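Local atomic coordinates of uncharacterized lipoprotein YjhA (Bacillus subtilis, PDB entry 3CFU), a protein that is of unknown function but is probably a membrane-anchored lipoprotein, represented here by the part that carries its beta-rich DUF4352 domain. Residues 123-128 with 143-148; 13-18 with 53-58. All coordinates share one frame; numbering follows the deposited sequence.

Contact 1: 123-128 with 143-148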
# COMPACT_ATOMS: atom_id res chain seq x y z
N VAL A 123 -6.16 -1.09 2.48
CA VAL A 123 -6.16 -0.61 3.86
C VAL A 123 -4.83 0.07 4.12
O VAL A 123 -3.77 -0.43 3.72
CB VAL A 123 -6.31 -1.77 4.87
CG1 VAL A 123 -6.20 -1.22 6.29
CG2 VAL A 123 -7.66 -2.49 4.65
N TYR A 124 -4.88 1.20 4.81
CA TYR A 124 -3.67 1.93 5.13
C TYR A 124 -3.71 2.34 6.58
O TYR A 124 -4.65 3.01 7.01
CB TYR A 124 -3.57 3.18 4.23
CG TYR A 124 -2.46 4.13 4.63
CD1 TYR A 124 -1.14 3.71 4.68
CD2 TYR A 124 -2.74 5.45 4.97
CE1 TYR A 124 -0.12 4.57 5.07
CE2 TYR A 124 -1.72 6.33 5.35
CZ TYR A 124 -0.41 5.87 5.40
OH TYR A 124 0.62 6.70 5.77
N ASN A 125 -2.71 1.92 7.36
CA ASN A 125 -2.62 2.30 8.76
C ASN A 125 -1.30 3.08 8.89
O ASN A 125 -0.21 2.50 8.83
CB ASN A 125 -2.60 1.07 9.68
CG ASN A 125 -2.74 1.45 11.16
OD1 ASN A 125 -1.97 2.27 11.68
ND2 ASN A 125 -3.72 0.86 11.83
N PRO A 126 -1.40 4.40 9.07
CA PRO A 126 -0.21 5.27 9.19
C PRO A 126 0.71 4.95 10.37
O PRO A 126 1.92 5.14 10.29
CB PRO A 126 -0.79 6.69 9.22
CG PRO A 126 -2.18 6.50 9.76
CD PRO A 126 -2.65 5.17 9.16
N PHE A 127 0.15 4.45 11.46
CA PHE A 127 0.98 4.09 12.60
C PHE A 127 1.81 2.85 12.19
O PHE A 127 3.01 2.79 12.43
CB PHE A 127 0.11 3.78 13.82
CG PHE A 127 0.88 3.40 15.05
CD1 PHE A 127 1.71 4.31 15.68
CD2 PHE A 127 0.79 2.10 15.57
CE1 PHE A 127 2.44 3.95 16.81
CE2 PHE A 127 1.51 1.73 16.70
CZ PHE A 127 2.34 2.66 17.32
N LEU A 128 1.16 1.88 11.56
CA LEU A 128 1.84 0.67 11.10
C LEU A 128 2.84 0.99 9.99
O LEU A 128 3.93 0.42 9.97
CB LEU A 128 0.81 -0.34 10.57
CG LEU A 128 0.32 -1.51 11.44
CD1 LEU A 128 1.36 -2.64 11.46
CD2 LEU A 128 0.02 -1.01 12.85
N ASP A 143 -2.86 5.13 15.16
CA ASP A 143 -3.20 3.73 14.94
C ASP A 143 -4.67 3.57 14.56
O ASP A 143 -5.51 3.26 15.40
CB ASP A 143 -2.90 2.93 16.22
CG ASP A 143 -2.83 1.43 15.99
OD1 ASP A 143 -3.23 0.95 14.91
OD2 ASP A 143 -2.36 0.73 16.92
N ILE A 144 -4.96 3.77 13.27
CA ILE A 144 -6.32 3.66 12.73
C ILE A 144 -6.25 3.20 11.27
O ILE A 144 -5.38 3.65 10.52
CB ILE A 144 -7.08 5.02 12.84
CG1 ILE A 144 -7.47 5.26 14.30
CG2 ILE A 144 -8.32 5.02 11.95
CD1 ILE A 144 -8.43 6.38 14.49
N ASP A 145 -7.15 2.30 10.87
CA ASP A 145 -7.20 1.79 9.50
C ASP A 145 -7.98 2.75 8.58
O ASP A 145 -9.00 3.29 8.98
CB ASP A 145 -7.91 0.42 9.43
CG ASP A 145 -7.11 -0.72 10.03
OD1 ASP A 145 -5.86 -0.66 10.07
OD2 ASP A 145 -7.74 -1.71 10.44
N TYR A 146 -7.50 2.94 7.36
CA TYR A 146 -8.16 3.81 6.38
C TYR A 146 -8.42 2.95 5.16
O TYR A 146 -7.49 2.42 4.57
CB TYR A 146 -7.28 4.99 5.99
CG TYR A 146 -7.08 5.99 7.11
CD1 TYR A 146 -6.09 5.81 8.07
CD2 TYR A 146 -7.94 7.09 7.24
CE1 TYR A 146 -5.94 6.70 9.11
CE2 TYR A 146 -7.81 7.98 8.28
CZ TYR A 146 -6.81 7.79 9.22
OH TYR A 146 -6.68 8.69 10.24
N LEU A 147 -9.69 2.83 4.79
CA LEU A 147 -10.04 2.00 3.65
C LEU A 147 -10.27 2.77 2.37
O LEU A 147 -10.90 3.82 2.37
CB LEU A 147 -11.29 1.17 3.97
CG LEU A 147 -11.32 0.33 5.24
CD1 LEU A 147 -12.28 -0.85 5.06
CD2 LEU A 147 -9.94 -0.19 5.55
N VAL A 148 -9.74 2.24 1.27
CA VAL A 148 -9.93 2.83 -0.05
C VAL A 148 -10.52 1.73 -0.91
O VAL A 148 -9.84 0.74 -1.20
CB VAL A 148 -8.62 3.30 -0.70
CG1 VAL A 148 -8.95 4.27 -1.83
CG2 VAL A 148 -7.72 3.96 0.33
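N125 bridges to D143 and D145 just where the strand pairing of Y124 with Y146 ends. Those two tyrosines form an antiparallel hydrogen-bonded pair, Y124 N to Y146 O and Y146 N to Y124 O both measuring 2.9 Å. Beyond them N125 takes over with its side chain. Its CB lies 3.7 Å from D145 OD1, and its CG sits 3.5 Å from I144 O. Chi1 of -171° carries the amide alongside the carbonyl carbon, and chi2 of -54° turns N125 OD1 to the helix amides, where it accepts from L128 N at 3.2 Å and, more weakly, from F127 N. N125 ND2 donates twice: to D143 OD1 at 3.1 Å, nearly along that oxygen's C-O bond, and to D145 OD1 at 3.2 Å, reached from above the carboxylate. Both amide ends are therefore engaged, which fixes the rotation of the group. Losing the amide to an alanine here would probably leave the N-H groups of F127 and L128 uncapped and D143 OD1 and D145 OD1 without their shared donor. Beside this site P126 CD rests 3.6 Å from Y146 CE1, at the edge of the tyrosine ring, while F127 leans obliquely on the D143 carboxylate. V123 and L147 lie side by side on the face of the sheet opposite Y124 and Y146. An asparagine N-cap thus starts short helix 126-129 directly after strand 121-124, tying it to the loop that leads into outer strand 146-149.

Contact 2: 13-18 with 53-58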
# COMPACT_ATOMS: atom_id res chain seq x y z
N THR A 13 0.47 11.95 7.74
CA THR A 13 0.68 11.89 6.30
C THR A 13 -0.60 12.23 5.53
O THR A 13 -1.69 12.21 6.10
CB THR A 13 1.05 10.45 5.84
OG1 THR A 13 -0.07 9.57 6.08
CG2 THR A 13 2.25 9.92 6.59
N ASN A 14 -0.46 12.59 4.25
CA ASN A 14 -1.63 12.79 3.38
C ASN A 14 -1.38 11.56 2.53
O ASN A 14 -0.26 11.33 2.10
CB ASN A 14 -1.55 14.01 2.47
CG ASN A 14 -1.97 15.29 3.15
OD1 ASN A 14 -1.55 16.37 2.74
ND2 ASN A 14 -2.82 15.19 4.16
N PHE A 15 -2.41 10.78 2.29
CA PHE A 15 -2.26 9.55 1.54
C PHE A 15 -3.19 9.43 0.35
O PHE A 15 -4.34 9.86 0.40
CB PHE A 15 -2.52 8.37 2.48
CG PHE A 15 -2.49 7.04 1.80
CD1 PHE A 15 -1.28 6.43 1.50
CD2 PHE A 15 -3.67 6.41 1.43
CE1 PHE A 15 -1.24 5.23 0.84
CE2 PHE A 15 -3.64 5.20 0.77
CZ PHE A 15 -2.42 4.61 0.47
N THR A 16 -2.71 8.81 -0.72
CA THR A 16 -3.56 8.66 -1.88
C THR A 16 -3.27 7.43 -2.71
O THR A 16 -2.12 7.01 -2.84
CB THR A 16 -3.47 9.93 -2.80
OG1 THR A 16 -4.04 9.65 -4.08
CG2 THR A 16 -2.05 10.37 -2.97
N VAL A 17 -4.34 6.83 -3.22
CA VAL A 17 -4.21 5.68 -4.11
C VAL A 17 -4.36 6.32 -5.49
O VAL A 17 -5.43 6.84 -5.82
CB VAL A 17 -5.33 4.63 -3.89
CG1 VAL A 17 -5.11 3.46 -4.84
CG2 VAL A 17 -5.33 4.14 -2.45
N ASN A 18 -3.29 6.30 -6.28
CA ASN A 18 -3.31 6.91 -7.61
C ASN A 18 -4.11 6.12 -8.64
O ASN A 18 -5.22 6.51 -8.99
CB ASN A 18 -1.87 7.11 -8.09
CG ASN A 18 -1.08 8.03 -7.18
OD1 ASN A 18 0.14 7.91 -7.06
ND2 ASN A 18 -1.77 8.97 -6.55
N VAL A 53 0.50 4.19 -4.99
CA VAL A 53 0.07 5.06 -3.90
C VAL A 53 1.13 6.13 -3.61
O VAL A 53 2.28 6.01 -4.04
CB VAL A 53 -0.19 4.23 -2.59
CG1 VAL A 53 -1.23 3.14 -2.85
CG2 VAL A 53 1.09 3.59 -2.09
N THR A 54 0.72 7.17 -2.89
CA THR A 54 1.62 8.26 -2.54
C THR A 54 1.44 8.62 -1.08
O THR A 54 0.32 8.69 -0.59
CB THR A 54 1.33 9.54 -3.37
OG1 THR A 54 1.71 9.32 -4.74
CG2 THR A 54 2.12 10.74 -2.81
N MSE A 55 2.57 8.83 -0.40
CA MSE A 55 2.59 9.22 1.00
C MSE A 55 3.27 10.57 1.13
O MSE A 55 4.38 10.77 0.62
CB MSE A 55 3.36 8.21 1.86
CG MSE A 55 2.63 6.93 2.14
SE MSE A 55 3.64 5.63 3.17
CE MSE A 55 3.82 6.58 4.85
N GLU A 56 2.62 11.50 1.81
CA GLU A 56 3.20 12.82 2.01
C GLU A 56 3.33 13.09 3.50
O GLU A 56 2.33 13.10 4.24
CB GLU A 56 2.33 13.90 1.37
CG GLU A 56 2.74 15.33 1.73
CD GLU A 56 1.86 16.37 1.03
OE1 GLU A 56 1.10 15.97 0.12
OE2 GLU A 56 1.93 17.57 1.37
N ASN A 57 4.56 13.30 3.94
CA ASN A 57 4.81 13.59 5.34
C ASN A 57 4.50 15.06 5.60
O ASN A 57 5.11 15.94 5.00
CB ASN A 57 6.27 13.28 5.70
CG ASN A 57 6.53 13.42 7.17
OD1 ASN A 57 7.63 13.12 7.66
ND2 ASN A 57 5.52 13.88 7.90
N ILE A 58 3.53 15.30 6.48
CA ILE A 58 3.09 16.65 6.85
C ILE A 58 3.34 16.89 8.33
O ILE A 58 2.77 17.80 8.93
CB ILE A 58 1.58 16.86 6.54
CG1 ILE A 58 0.75 15.77 7.21
CG2 ILE A 58 1.34 16.85 5.02
CD1 ILE A 58 -0.74 16.00 7.06
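T13, N14 and V53 lose the most surface where strands 13-23 and 47-57 run antiparallel as the two inner strands of a four-stranded sheet, probably one layer of an immunoglobulin-like sandwich as in the MPT63 relatives. The axes of the two short segments approach to 4.5 Å, their directions 168° from each other. N14 and E56 exchange two backbone hydrogen bonds; T16 and T54 repeat the exchange two residues on. Out on that face the N14 and E56 side chains run side by side, pointing the same way, with amide and carboxylate planes 83° apart. I58 crosses N14 at about a right angle, its CD1 3.7 Å from N14 ND2. Farther along this face T16 CG2 packs on T54 CB at 3.5 Å.

The other face carries T13, F15, V17, V53 and M55, with N57 paired to T13. T13 brings its CA-H onto E56 O, and its CG2 faces the CE of selenomethionine M55 at 4.1 Å. The T13 hydroxyl, held between N and the carbonyl carbon (chi1 65°), finds partners outside the pair in A10 O and Y124 OH. V53 packs obliquely against the far end of the F15 ring: its CB lies 3.7 Å from F15 CE1 and its CG1 3.8 Å from F15 CZ. The same ring turns its edge to M55, whose CG lies near the ring plane, 4.0 Å from F15 CD1.

Overall arrangement
Contact 2 closes before contact 1 opens along the chain, and their centres lie 12 Å apart, each about 10 Å from the centre of the chain. Contact 2 belongs to the four-stranded antiparallel sheet, contact 1 to the three-stranded sheet of 70-73, 121-124 and 146-149. The two sheets meet at Y124: its ring stacks on F15, its OH lies 3.0 Å from T13 OG1 in a probable hydrogen bond, and M55 packs beside it. Nearby, V148 CG2 approaches V17 CG2 at 3.7 Å. The contacts thus appear to join two layers through a mainly apolar interface with a hydroxyl pair within it, consistent with a compact beta sandwich.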